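Local coordinates for protein esterase A (Caulobacter crescentus, PDB 5GKV) that probably hydrolyses esters as a serine hydrolase of the beta-lactamase and penicillin-binding protein family, at residues Tyr331-Glu336 with Pro352-Ser357; Pro159-Gly164 with Asn234-Ala239; Ala219-Pro224 with Asn363-Ala368; Ala87-Arg92 with Glu196-Pro201. All blocks are in the same frame, centred on the assembly; numbering follows the deposited sequence.

Overall arrangement
The four contacts are spread over the two parts of a beta-lactamase-like fold, an antiparallel sheet flanked by helices and a mostly helical region. Contact 1 lies at the turn between two central strands, and contact 3 follows the far end of one of them, strand 356-362; their centres are about 27 Å apart. Contact 4 packs helix 82-95, which starts in the Ser-X-X-Lys sequence motif of the family, against helix 190-202, across the chain's centre from contact 3 (centres about 28 Å apart). Contact 2 is peripheral, about 28 to 31 Å from the others between centres. At contact 3, Gln365 touches Phe79, the residue just before that motif, so it probably borders the active-site region.

Contact 1: residues Tyr331-Glu336 with Pro352-Ser357; sequences YGPTAE and PTRGVS
Thr353 and Arg354 meet Thr334 and Glu336 in a small surface contact between a loop and a beta-hairpin turn. The turn joins strands 347-351 and 356-362 of the central antiparallel sheet and ends in a G1 beta bulge, in which Gly355, at positive phi, and Val356 both face Asp351. The 331-336 loop leads into the neighbouring strand 338-341. Its Thr334 hydroxyl is tied to Asp351 OD2, while Asp351 OD1 accepts from Arg354 N and, weakly, from Thr353 N, so one carboxylate links loop and turn. The methyl of Thr334 rests obliquely on the other threonine, CG2 to Thr353 CB 4.1 Å, and Thr334 OG1 lies 3.7 Å from Arg354 CG. The arginine, bent at chi2 and chi3, reaches along the loop, where NH1 comes within 4.3 Å of Pro333 CG. A water in the guanidinium plane accepts from Arg354 NH1 and donates to Thr334 OG1. Glu336, its CG set between backbone N and carbonyl carbon (chi1 63°) and its chain bent again at chi2, crosses Thr353 at about a right angle. Thr353 OG1 donates to Glu336 OE2 over 2.7 Å, arriving on the anti side, 19° out of the carboxylate plane.

Contact 2: residues Pro159-Gly164 with Asn234-Ala239; sequences PLFPIG and NPAVEA
Leu160, in an irregular loop, passes the first turn of helix 235-241 at Ala236, the two CA atoms 6.5 Å apart, with no hydrogen bond between the segments. Leu160 points toward the helix and carries most of the contact through its two methyls. CD1 reaches over the first turn, 4.3 Å from Ala236 CA and also 4.3 Å from Ala239 CB, one turn further on. The other branch, CD2, lies looser against the proline ring, 4.5 Å from Pro235 CB. Phe161 adds its ring from the same loop. Its CG sits between backbone N and carbonyl carbon (chi1 51°), a placement that brings one flank of the ring to the helix, with CE2 4.0 Å and CD2 4.2 Å from Ala236 CB. The methyl approaches the ring obliquely. The same phenyl group also touches Ser133 and Leu310, while a backbone hydrogen bond between Leu160 and Gly131 ties down the loop. At the helix start, Asn234 OD1 accepts from Val237 N over 2.9 Å in a nearly straight bond (167°), and weakly from Ala236 N. Its ND2 donates to Leu310 O, so the amide is fixed at both ends and its rotation is set; Leu310 is thus shared by Phe161 and the capping asparagine. Loop and helix belong to the helical part of a beta-lactamase-like fold, and the helix start is an asparagine N-cap followed by proline in the first turn, with small alanines, Ala236 and Ala239, on the side facing the loop.

Contact 3: residues Ala219-Pro224 with Asn363-Ala368; sequences ADLMRP and NKQGNA
Gln365 lies along the backbone of 221-224 and touches it at almost every step. Its CB is 3.3 Å from Met222 O and also packs on the Pro224 ring. CG stays at the same carbonyl oxygen, and the extended chain beyond it carries the amide past the 221-224 backbone. There OE1 meets Pro224 CD at 3.3 Å and lies close to Arg223 CA, while NE2 turns to the Leu221 CD1 methyl, 4.1 Å away. The glutamine also touches Phe79 and Trp343. The segments run nearly parallel, 12° apart, and join in a single parallel beta bridge between Met222 and Lys364. Met222 N donates to Asn363 O in a nearly straight bond of 3.0 Å, and Gln365 N returns the pairing by donating to Met222 O at 3.0 Å. The bridge attaches the 219-224 loop just beyond strand 356-362 of the beta-lactamase-like sheet. Asn363 extends the link to Asp220: with CG between backbone N and carbonyl carbon (chi1 59°), ND2 donates to Asp220 O, which lies 29° out of the amide plane, and also to Phe61 O, while OD1 accepts from Gly42 N. Both amide ends are thereby held. On the flank with Met222 and Lys364, the two side chains leave anti to their backbone N and cross obliquely. Met222 CE rests on the lysine's CG at 3.7 Å, and SD lies near NZ. A water accepts from Lys364 NZ and donates to the carbonyl oxygens of Arg223 and Gln365.

Contact 4: residues Ala87-Arg92 with Glu196-Pro201; sequences ALLIAR and EDICEP
Ile198 supplies the apolar part of this buried contact, pushing its CD1 methyl between three side chains of helix 82-95. CD1 lies 4.1 Å from Leu88 CD2, 4.2 Å from Leu89 CD2 and 4.1 Å from Arg92 CD. It gets there because CG1 stands anti to the carbonyl carbon and CD1 extends straight on (chi2 -180°). Leu88 also packs on Leu276 and Leu280, and Ile198 on Leu276, so helix 270-281 closes one flank, while Leu89 turns toward Phe182 and Met190. The axes of the segments 87-92 and 196-201 approach to 12.5 Å, with 124° between their directions, so long side chains bridge the gap. In the beta-lactamase-like fold, helix 82-95 is the one that begins within the Ser-X-X-Lys motif of the family; here its middle and later turns meet helix 190-202, which carries a wider pi-type turn at 196-199. The charged part belongs to Arg92 and Asp197. The methylene chain of Arg92 slides past Ile198 in the opposite direction, and Ile198 CD1 covers one face of the guanidinium. Asp197 OD2 sits at its edge, near its plane, 3.9 Å from Arg92 NH1 in a long salt bridge, the carboxylate turned 73° against the guanidinium. Each has a stronger partner: Asp197 OD2 is salt-bridged to Arg188, and Arg92 NE donates to Leu291 O.

Contact 1: residues Tyr331-Glu336 with Pro352-Ser357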
loop_
_atom_site.group_PDB
_atom_site.type_symbol
_atom_site.label_atom_id
_atom_site.label_comp_id
_atom_site.label_asym_id
_atom_site.label_seq_id
_atom_site.Cartn_x
_atom_site.Cartn_y
_atom_site.Cartn_z
ATOM N N TYR A 331 5.470 9.400 8.065
ATOM C CA TYR A 331 4.914 8.442 9.016
ATOM C C TYR A 331 5.377 8.725 10.444
ATOM O O TYR A 331 5.434 7.817 11.274
ATOM C CB TYR A 331 5.261 6.998 8.638
ATOM C CG TYR A 331 4.905 6.605 7.223
ATOM C CD1 TYR A 331 3.735 7.070 6.613
ATOM C CD2 TYR A 331 5.734 5.764 6.500
ATOM C CE1 TYR A 331 3.422 6.712 5.309
ATOM C CE2 TYR A 331 5.435 5.398 5.201
ATOM C CZ TYR A 331 4.282 5.866 4.614
ATOM O OH TYR A 331 4.009 5.491 3.327
ATOM N N GLY A 332 5.678 9.973 10.755
ATOM C CA GLY A 332 6.102 10.324 12.091
ATOM C C GLY A 332 7.606 10.490 12.187
ATOM O O GLY A 332 8.314 10.518 11.179
ATOM N N PRO A 333 8.125 10.565 13.417
ATOM C CA PRO A 333 9.532 10.960 13.623
ATOM C C PRO A 333 10.571 9.851 13.483
ATOM O O PRO A 333 11.771 10.160 13.464
ATOM C CB PRO A 333 9.522 11.481 15.060
ATOM C CG PRO A 333 8.490 10.591 15.730
ATOM C CD PRO A 333 7.398 10.421 14.688
ATOM N N THR A 334 10.190 8.586 13.396
ATOM C CA THR A 334 11.171 7.507 13.415
ATOM C C THR A 334 11.681 7.232 12.004
ATOM O O THR A 334 10.910 6.818 11.129
ATOM C CB THR A 334 10.564 6.248 14.022
ATOM O OG1 THR A 334 10.042 6.569 15.317
ATOM C CG2 THR A 334 11.613 5.171 14.172
ATOM N N ALA A 335 12.988 7.440 11.794
ATOM C CA ALA A 335 13.553 7.309 10.452
ATOM C C ALA A 335 13.322 5.919 9.876
ATOM O O ALA A 335 13.037 5.784 8.681
ATOM C CB ALA A 335 15.050 7.641 10.467
ATOM N N GLU A 336 13.422 4.873 10.705
ATOM C CA GLU A 336 13.339 3.497 10.232
ATOM C C GLU A 336 11.921 2.924 10.293
ATOM O O GLU A 336 11.741 1.728 10.042
ATOM C CB GLU A 336 14.314 2.585 11.006
ATOM C CG GLU A 336 14.074 2.445 12.514
ATOM C CD GLU A 336 14.679 3.595 13.344
ATOM O OE1 GLU A 336 15.095 4.634 12.782
ATOM O OE2 GLU A 336 14.723 3.460 14.585
ATOM N N PRO A 352 8.721 -0.238 14.372
ATOM C CA PRO A 352 9.190 -1.281 15.301
ATOM C C PRO A 352 9.975 -0.721 16.468
ATOM O O PRO A 352 10.031 -1.374 17.513
ATOM C CB PRO A 352 10.073 -2.179 14.422
ATOM C CG PRO A 352 9.609 -1.923 13.029
ATOM C CD PRO A 352 9.205 -0.458 13.003
ATOM N N THR A 353 10.586 0.459 16.315
ATOM C CA THR A 353 11.401 1.020 17.389
ATOM C C THR A 353 10.542 1.467 18.564
ATOM O O THR A 353 10.894 1.229 19.724
ATOM C CB THR A 353 12.222 2.190 16.861
ATOM O OG1 THR A 353 13.079 1.729 15.809
ATOM C CG2 THR A 353 13.060 2.799 17.964
ATOM N N ARG A 354 9.420 2.130 18.285
ATOM C CA ARG A 354 8.507 2.582 19.328
ATOM C C ARG A 354 7.373 1.595 19.591
ATOM O O ARG A 354 6.620 1.780 20.550
ATOM C CB ARG A 354 7.924 3.954 18.958
ATOM C CG ARG A 354 8.955 4.995 18.512
ATOM C CD ARG A 354 9.643 5.643 19.690
ATOM N NE ARG A 354 8.713 6.401 20.520
ATOM C CZ ARG A 354 8.456 7.696 20.371
ATOM N NH1 ARG A 354 9.056 8.401 19.415
ATOM N NH2 ARG A 354 7.595 8.293 21.188
ATOM N N GLY A 355 7.220 0.559 18.768
ATOM C CA GLY A 355 6.137 -0.390 18.965
ATOM C C GLY A 355 4.761 0.084 18.525
ATOM O O GLY A 355 3.759 -0.503 18.938
ATOM N N VAL A 356 4.671 1.109 17.678
ATOM C CA VAL A 356 3.373 1.671 17.314
ATOM C C VAL A 356 3.125 1.458 15.824
ATOM O O VAL A 356 4.034 1.158 15.048
ATOM C CB VAL A 356 3.260 3.168 17.678
ATOM C CG1 VAL A 356 3.567 3.382 19.153
ATOM C CG2 VAL A 356 4.190 4.013 16.817
ATOM N N SER A 357 1.861 1.605 15.433
ATOM C CA SER A 357 1.460 1.501 14.035
ATOM C C SER A 357 0.205 2.339 13.845
ATOM O O SER A 357 -0.449 2.739 14.817
ATOM C CB SER A 357 1.180 0.042 13.635
ATOM O OG SER A 357 0.140 -0.459 14.462
HETATM O O HOH W 1 11.165 7.715 17.297
#

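Contact 2: residues Pro159-Gly164 with Asn234-Ala239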
loop_
_atom_site.group_PDB
_atom_site.type_symbol
_atom_site.label_atom_id
_atom_site.label_comp_id
_atom_site.label_asym_id
_atom_site.label_seq_id
_atom_site.Cartn_x
_atom_site.Cartn_y
_atom_site.Cartn_z
ATOM N N PRO A 159 13.714 -3.442 -19.826
ATOM C CA PRO A 159 13.685 -2.414 -18.779
ATOM C C PRO A 159 13.912 -1.015 -19.329
ATOM O O PRO A 159 14.706 -0.802 -20.249
ATOM C CB PRO A 159 14.837 -2.814 -17.850
ATOM C CG PRO A 159 15.118 -4.255 -18.161
ATOM C CD PRO A 159 14.723 -4.487 -19.580
ATOM N N LEU A 160 13.248 -0.051 -18.702
ATOM C CA LEU A 160 13.338 1.352 -19.096
ATOM C C LEU A 160 14.540 2.074 -18.501
ATOM O O LEU A 160 14.780 3.227 -18.871
ATOM C CB LEU A 160 12.052 2.089 -18.688
ATOM C CG LEU A 160 10.767 1.655 -19.394
ATOM C CD1 LEU A 160 9.555 2.027 -18.529
ATOM C CD2 LEU A 160 10.678 2.332 -20.754
ATOM N N PHE A 161 15.259 1.462 -17.567
ATOM C CA PHE A 161 16.400 2.084 -16.906
ATOM C C PHE A 161 17.194 0.988 -16.179
ATOM O O PHE A 161 16.686 -0.125 -15.988
ATOM C CB PHE A 161 15.962 3.203 -15.934
ATOM C CG PHE A 161 14.880 2.799 -14.951
ATOM C CD1 PHE A 161 15.208 2.203 -13.739
ATOM C CD2 PHE A 161 13.545 3.052 -15.238
ATOM C CE1 PHE A 161 14.200 1.839 -12.816
ATOM C CE2 PHE A 161 12.520 2.705 -14.327
ATOM C CZ PHE A 161 12.856 2.102 -13.116
ATOM N N PRO A 162 18.440 1.269 -15.803
ATOM C CA PRO A 162 19.306 0.206 -15.285
ATOM C C PRO A 162 19.004 -0.124 -13.835
ATOM O O PRO A 162 18.537 0.721 -13.060
ATOM C CB PRO A 162 20.717 0.799 -15.412
ATOM C CG PRO A 162 20.592 1.969 -16.296
ATOM C CD PRO A 162 19.211 2.493 -16.108
ATOM N N ILE A 163 19.279 -1.386 -13.487
ATOM C CA ILE A 163 19.298 -1.794 -12.089
ATOM C C ILE A 163 20.312 -0.947 -11.331
ATOM O O ILE A 163 21.402 -0.646 -11.843
ATOM C CB ILE A 163 19.653 -3.287 -11.967
ATOM C CG1 ILE A 163 18.579 -4.193 -12.594
ATOM C CG2 ILE A 163 19.884 -3.641 -10.503
ATOM C CD1 ILE A 163 17.324 -4.362 -11.718
ATOM N N GLY A 164 19.957 -0.561 -10.101
ATOM C CA GLY A 164 20.879 0.143 -9.222
ATOM C C GLY A 164 21.250 1.535 -9.684
ATOM O O GLY A 164 22.337 2.025 -9.358
ATOM N N ASN A 234 9.922 11.888 -18.157
ATOM C CA ASN A 234 10.919 10.945 -18.641
ATOM C C ASN A 234 10.163 9.683 -19.026
ATOM O O ASN A 234 8.964 9.562 -18.736
ATOM C CB ASN A 234 12.007 10.685 -17.583
ATOM C CG ASN A 234 11.471 10.032 -16.307
ATOM O OD1 ASN A 234 10.810 9.003 -16.360
ATOM N ND2 ASN A 234 11.773 10.632 -15.152
ATOM N N PRO A 235 10.811 8.737 -19.719
ATOM C CA PRO A 235 10.035 7.589 -20.224
ATOM C C PRO A 235 9.370 6.760 -19.122
ATOM O O PRO A 235 8.320 6.153 -19.372
ATOM C CB PRO A 235 11.074 6.777 -21.006
ATOM C CG PRO A 235 12.093 7.843 -21.456
ATOM C CD PRO A 235 12.183 8.766 -20.285
ATOM N N ALA A 236 9.941 6.740 -17.917
ATOM C CA ALA A 236 9.378 5.945 -16.825
ATOM C C ALA A 236 8.110 6.585 -16.278
ATOM O O ALA A 236 7.080 5.917 -16.137
ATOM C CB ALA A 236 10.417 5.768 -15.711
ATOM N N VAL A 237 8.158 7.882 -15.962
ATOM C CA VAL A 237 6.943 8.529 -15.466
ATOM C C VAL A 237 5.886 8.563 -16.565
ATOM O O VAL A 237 4.701 8.340 -16.302
ATOM C CB VAL A 237 7.250 9.933 -14.893
ATOM C CG1 VAL A 237 7.678 10.880 -15.970
ATOM C CG2 VAL A 237 6.032 10.506 -14.128
ATOM N N GLU A 238 6.305 8.775 -17.820
ATOM C CA GLU A 238 5.376 8.737 -18.951
ATOM C C GLU A 238 4.621 7.414 -19.014
ATOM O O GLU A 238 3.384 7.391 -19.089
ATOM C CB GLU A 238 6.130 8.943 -20.263
ATOM C CG GLU A 238 6.476 10.363 -20.590
ATOM C CD GLU A 238 5.503 10.969 -21.582
ATOM O OE1 GLU A 238 5.440 12.217 -21.644
ATOM O OE2 GLU A 238 4.806 10.197 -22.286
ATOM N N ALA A 239 5.357 6.298 -19.022
ATOM C CA ALA A 239 4.715 4.990 -19.103
ATOM C C ALA A 239 3.890 4.700 -17.850
ATOM O O ALA A 239 2.809 4.098 -17.938
ATOM C CB ALA A 239 5.765 3.902 -19.326
#

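Contact 3: residues Ala219-Pro224 with Asn363-Ala368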
loop_
_atom_site.group_PDB
_atom_site.type_symbol
_atom_site.label_atom_id
_atom_site.label_comp_id
_atom_site.label_asym_id
_atom_site.label_seq_id
_atom_site.Cartn_x
_atom_site.Cartn_y
_atom_site.Cartn_z
ATOM N N ALA A 219 -17.174 2.582 0.315
ATOM C CA ALA A 219 -17.420 4.016 0.240
ATOM C C ALA A 219 -17.313 4.514 -1.193
ATOM O O ALA A 219 -16.497 4.026 -1.970
ATOM C CB ALA A 219 -16.409 4.763 1.112
ATOM N N ASP A 220 -18.147 5.495 -1.542
ATOM C CA ASP A 220 -17.893 6.311 -2.726
ATOM C C ASP A 220 -16.557 7.020 -2.603
ATOM O O ASP A 220 -16.152 7.443 -1.519
ATOM C CB ASP A 220 -18.948 7.417 -2.898
ATOM C CG ASP A 220 -20.325 6.897 -3.214
ATOM O OD1 ASP A 220 -20.469 5.719 -3.600
ATOM O OD2 ASP A 220 -21.267 7.701 -3.076
ATOM N N LEU A 221 -15.920 7.245 -3.739
ATOM C CA LEU A 221 -14.736 8.080 -3.805
ATOM C C LEU A 221 -15.082 9.432 -4.411
ATOM O O LEU A 221 -15.971 9.550 -5.260
ATOM C CB LEU A 221 -13.651 7.397 -4.638
ATOM C CG LEU A 221 -13.170 6.059 -4.075
ATOM C CD1 LEU A 221 -12.240 5.389 -5.064
ATOM C CD2 LEU A 221 -12.457 6.313 -2.750
ATOM N N MET A 222 -14.386 10.457 -3.945
ATOM C CA MET A 222 -14.406 11.764 -4.576
ATOM C C MET A 222 -13.036 11.988 -5.189
ATOM O O MET A 222 -12.028 11.997 -4.474
ATOM C CB MET A 222 -14.748 12.858 -3.573
ATOM C CG MET A 222 -14.964 14.209 -4.220
ATOM S SD MET A 222 -15.347 15.452 -2.981
ATOM C CE MET A 222 -15.548 14.416 -1.537
ATOM N N ARG A 223 -13.002 12.147 -6.508
ATOM C CA ARG A 223 -11.750 12.243 -7.232
ATOM C C ARG A 223 -11.093 13.600 -6.962
ATOM O O ARG A 223 -11.743 14.534 -6.484
ATOM C CB ARG A 223 -11.994 12.009 -8.729
ATOM C CG ARG A 223 -12.658 13.163 -9.506
ATOM C CD ARG A 223 -14.049 13.574 -8.962
ATOM N NE ARG A 223 -14.890 12.406 -8.732
ATOM C CZ ARG A 223 -15.984 12.388 -7.983
ATOM N NH1 ARG A 223 -16.401 13.480 -7.334
ATOM N NH2 ARG A 223 -16.653 11.249 -7.856
ATOM N N PRO A 224 -9.786 13.716 -7.208
ATOM C CA PRO A 224 -9.069 14.928 -6.786
ATOM C C PRO A 224 -9.572 16.170 -7.504
ATOM O O PRO A 224 -10.066 16.107 -8.632
ATOM C CB PRO A 224 -7.612 14.625 -7.156
ATOM C CG PRO A 224 -7.531 13.139 -7.211
ATOM C CD PRO A 224 -8.868 12.682 -7.719
ATOM N N ASN A 363 -11.995 8.825 1.867
ATOM C CA ASN A 363 -12.533 8.707 0.520
ATOM C C ASN A 363 -12.521 10.004 -0.279
ATOM O O ASN A 363 -12.777 9.954 -1.485
ATOM C CB ASN A 363 -13.957 8.111 0.538
ATOM C CG ASN A 363 -14.951 8.932 1.344
ATOM O OD1 ASN A 363 -14.584 9.860 2.048
ATOM N ND2 ASN A 363 -16.231 8.555 1.264
ATOM N N LYS A 364 -12.196 11.141 0.324
ATOM C CA LYS A 364 -11.921 12.352 -0.450
ATOM C C LYS A 364 -10.445 12.355 -0.862
ATOM O O LYS A 364 -9.546 12.451 -0.016
ATOM C CB LYS A 364 -12.289 13.608 0.330
ATOM C CG LYS A 364 -12.003 14.903 -0.455
ATOM C CD LYS A 364 -12.485 16.126 0.317
ATOM C CE LYS A 364 -12.093 17.435 -0.382
ATOM N NZ LYS A 364 -12.762 17.555 -1.716
ATOM N N GLN A 365 -10.197 12.239 -2.163
ATOM C CA GLN A 365 -8.836 12.119 -2.673
ATOM C C GLN A 365 -8.191 13.492 -2.798
ATOM O O GLN A 365 -8.767 14.400 -3.400
ATOM C CB GLN A 365 -8.856 11.407 -4.025
ATOM C CG GLN A 365 -9.462 10.015 -3.923
ATOM C CD GLN A 365 -9.387 9.227 -5.231
ATOM O OE1 GLN A 365 -9.586 9.771 -6.315
ATOM N NE2 GLN A 365 -9.085 7.948 -5.125
ATOM N N GLY A 366 -7.004 13.646 -2.217
ATOM C CA GLY A 366 -6.200 14.833 -2.418
ATOM C C GLY A 366 -5.279 14.648 -3.610
ATOM O O GLY A 366 -5.381 13.685 -4.369
ATOM N N ASN A 367 -4.354 15.589 -3.775
ATOM C CA ASN A 367 -3.417 15.483 -4.889
ATOM C C ASN A 367 -1.972 15.338 -4.420
ATOM O O ASN A 367 -1.043 15.601 -5.195
ATOM C CB ASN A 367 -3.563 16.682 -5.826
ATOM C CG ASN A 367 -2.991 17.953 -5.236
ATOM O OD1 ASN A 367 -3.093 18.193 -4.030
ATOM N ND2 ASN A 367 -2.374 18.775 -6.087
ATOM N N ALA A 368 -1.757 14.944 -3.166
ATOM C CA ALA A 368 -0.424 14.604 -2.685
ATOM C C ALA A 368 -0.197 13.114 -2.904
ATOM O O ALA A 368 -0.939 12.282 -2.370
ATOM C CB ALA A 368 -0.254 14.971 -1.211
HETATM O O HOH W 2 -11.320 15.541 -3.825
#

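Contact 4: residues Ala87-Arg92 with Glu196-Pro201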
loop_
_atom_site.group_PDB
_atom_site.type_symbol
_atom_site.label_atom_id
_atom_site.label_comp_id
_atom_site.label_asym_id
_atom_site.label_seq_id
_atom_site.Cartn_x
_atom_site.Cartn_y
_atom_site.Cartn_z
ATOM N N ALA A 87 3.894 -6.416 0.095
ATOM C CA ALA A 87 5.257 -6.556 0.593
ATOM C C ALA A 87 5.312 -7.523 1.766
ATOM O O ALA A 87 6.210 -8.369 1.840
ATOM C CB ALA A 87 5.818 -5.196 0.986
ATOM N N LEU A 88 4.346 -7.419 2.682
ATOM C CA LEU A 88 4.288 -8.340 3.810
ATOM C C LEU A 88 4.133 -9.782 3.336
ATOM O O LEU A 88 4.795 -10.684 3.854
ATOM C CB LEU A 88 3.132 -7.940 4.740
ATOM C CG LEU A 88 2.922 -8.671 6.079
ATOM C CD1 LEU A 88 1.962 -7.868 6.910
ATOM C CD2 LEU A 88 2.335 -10.040 5.935
ATOM N N LEU A 89 3.254 -10.024 2.362
ATOM C CA LEU A 89 3.034 -11.394 1.901
ATOM C C LEU A 89 4.309 -11.992 1.318
ATOM O O LEU A 89 4.624 -13.161 1.576
ATOM C CB LEU A 89 1.895 -11.440 0.883
ATOM C CG LEU A 89 0.518 -11.073 1.451
ATOM C CD1 LEU A 89 -0.544 -10.970 0.344
ATOM C CD2 LEU A 89 0.106 -12.085 2.510
ATOM N N ILE A 90 5.079 -11.199 0.562
ATOM C CA ILE A 90 6.364 -11.683 0.059
ATOM C C ILE A 90 7.331 -11.907 1.216
ATOM O O ILE A 90 8.019 -12.935 1.276
ATOM C CB ILE A 90 6.958 -10.712 -0.987
ATOM C CG1 ILE A 90 6.139 -10.721 -2.291
ATOM C CG2 ILE A 90 8.412 -11.060 -1.264
ATOM C CD1 ILE A 90 6.188 -12.037 -3.063
ATOM N N ALA A 91 7.410 -10.939 2.142
ATOM C CA ALA A 91 8.319 -11.051 3.281
ATOM C C ALA A 91 8.098 -12.350 4.050
ATOM O O ALA A 91 9.057 -12.959 4.549
ATOM C CB ALA A 91 8.138 -9.861 4.227
ATOM N N ARG A 92 6.838 -12.777 4.164
ATOM C CA ARG A 92 6.531 -14.052 4.816
ATOM C C ARG A 92 7.111 -15.244 4.048
ATOM O O ARG A 92 7.691 -16.152 4.657
ATOM C CB ARG A 92 5.018 -14.196 4.986
ATOM C CG ARG A 92 4.445 -13.316 6.116
ATOM C CD ARG A 92 2.934 -13.502 6.263
ATOM N NE ARG A 92 2.544 -14.695 7.030
ATOM C CZ ARG A 92 1.741 -15.658 6.582
ATOM N NH1 ARG A 92 1.238 -15.597 5.361
ATOM N NH2 ARG A 92 1.444 -16.693 7.353
ATOM N N GLU A 196 -6.949 -16.504 3.775
ATOM C CA GLU A 196 -6.908 -17.792 4.470
ATOM C C GLU A 196 -5.959 -17.766 5.660
ATOM O O GLU A 196 -6.271 -18.317 6.721
ATOM C CB GLU A 196 -6.486 -18.906 3.505
ATOM C CG GLU A 196 -7.547 -19.292 2.508
ATOM C CD GLU A 196 -7.093 -20.406 1.580
ATOM O OE1 GLU A 196 -5.884 -20.737 1.582
ATOM O OE2 GLU A 196 -7.949 -20.939 0.845
ATOM N N ASP A 197 -4.788 -17.154 5.500
ATOM C CA ASP A 197 -3.739 -17.253 6.504
ATOM C C ASP A 197 -3.771 -16.130 7.530
ATOM O O ASP A 197 -3.210 -16.294 8.625
ATOM C CB ASP A 197 -2.353 -17.261 5.843
ATOM C CG ASP A 197 -2.083 -18.532 5.023
ATOM O OD1 ASP A 197 -2.923 -19.459 5.004
ATOM O OD2 ASP A 197 -1.024 -18.589 4.376
ATOM N N ILE A 198 -4.395 -14.996 7.215
ATOM C CA ILE A 198 -4.261 -13.820 8.073
ATOM C C ILE A 198 -5.621 -13.230 8.428
ATOM O O ILE A 198 -5.972 -13.134 9.611
ATOM C CB ILE A 198 -3.362 -12.756 7.412
ATOM C CG1 ILE A 198 -1.946 -13.323 7.194
ATOM C CG2 ILE A 198 -3.343 -11.485 8.254
ATOM C CD1 ILE A 198 -0.958 -12.337 6.538
ATOM N N CYS A 199 -6.403 -12.839 7.416
ATOM C CA CYS A 199 -7.590 -12.027 7.694
ATOM C C CYS A 199 -8.736 -12.844 8.275
ATOM O O CYS A 199 -9.380 -12.405 9.234
ATOM C CB CYS A 199 -8.025 -11.293 6.430
ATOM S SG CYS A 199 -6.733 -10.087 5.982
ATOM N N GLU A 200 -9.003 -14.032 7.733
ATOM C CA GLU A 200 -10.025 -14.872 8.360
ATOM C C GLU A 200 -9.636 -15.292 9.773
ATOM O O GLU A 200 -10.437 -15.066 10.694
ATOM C CB GLU A 200 -10.356 -16.067 7.457
ATOM C CG GLU A 200 -11.392 -15.732 6.380
ATOM C CD GLU A 200 -11.582 -16.838 5.341
ATOM O OE1 GLU A 200 -10.940 -17.909 5.461
ATOM O OE2 GLU A 200 -12.376 -16.625 4.394
ATOM N N PRO A 201 -8.457 -15.859 10.038
ATOM C CA PRO A 201 -8.165 -16.276 11.423
ATOM C C PRO A 201 -8.126 -15.134 12.411
ATOM O O PRO A 201 -8.534 -15.315 13.565
ATOM C CB PRO A 201 -6.786 -16.946 11.314
ATOM C CG PRO A 201 -6.621 -17.271 9.891
ATOM C CD PRO A 201 -7.381 -16.259 9.114
#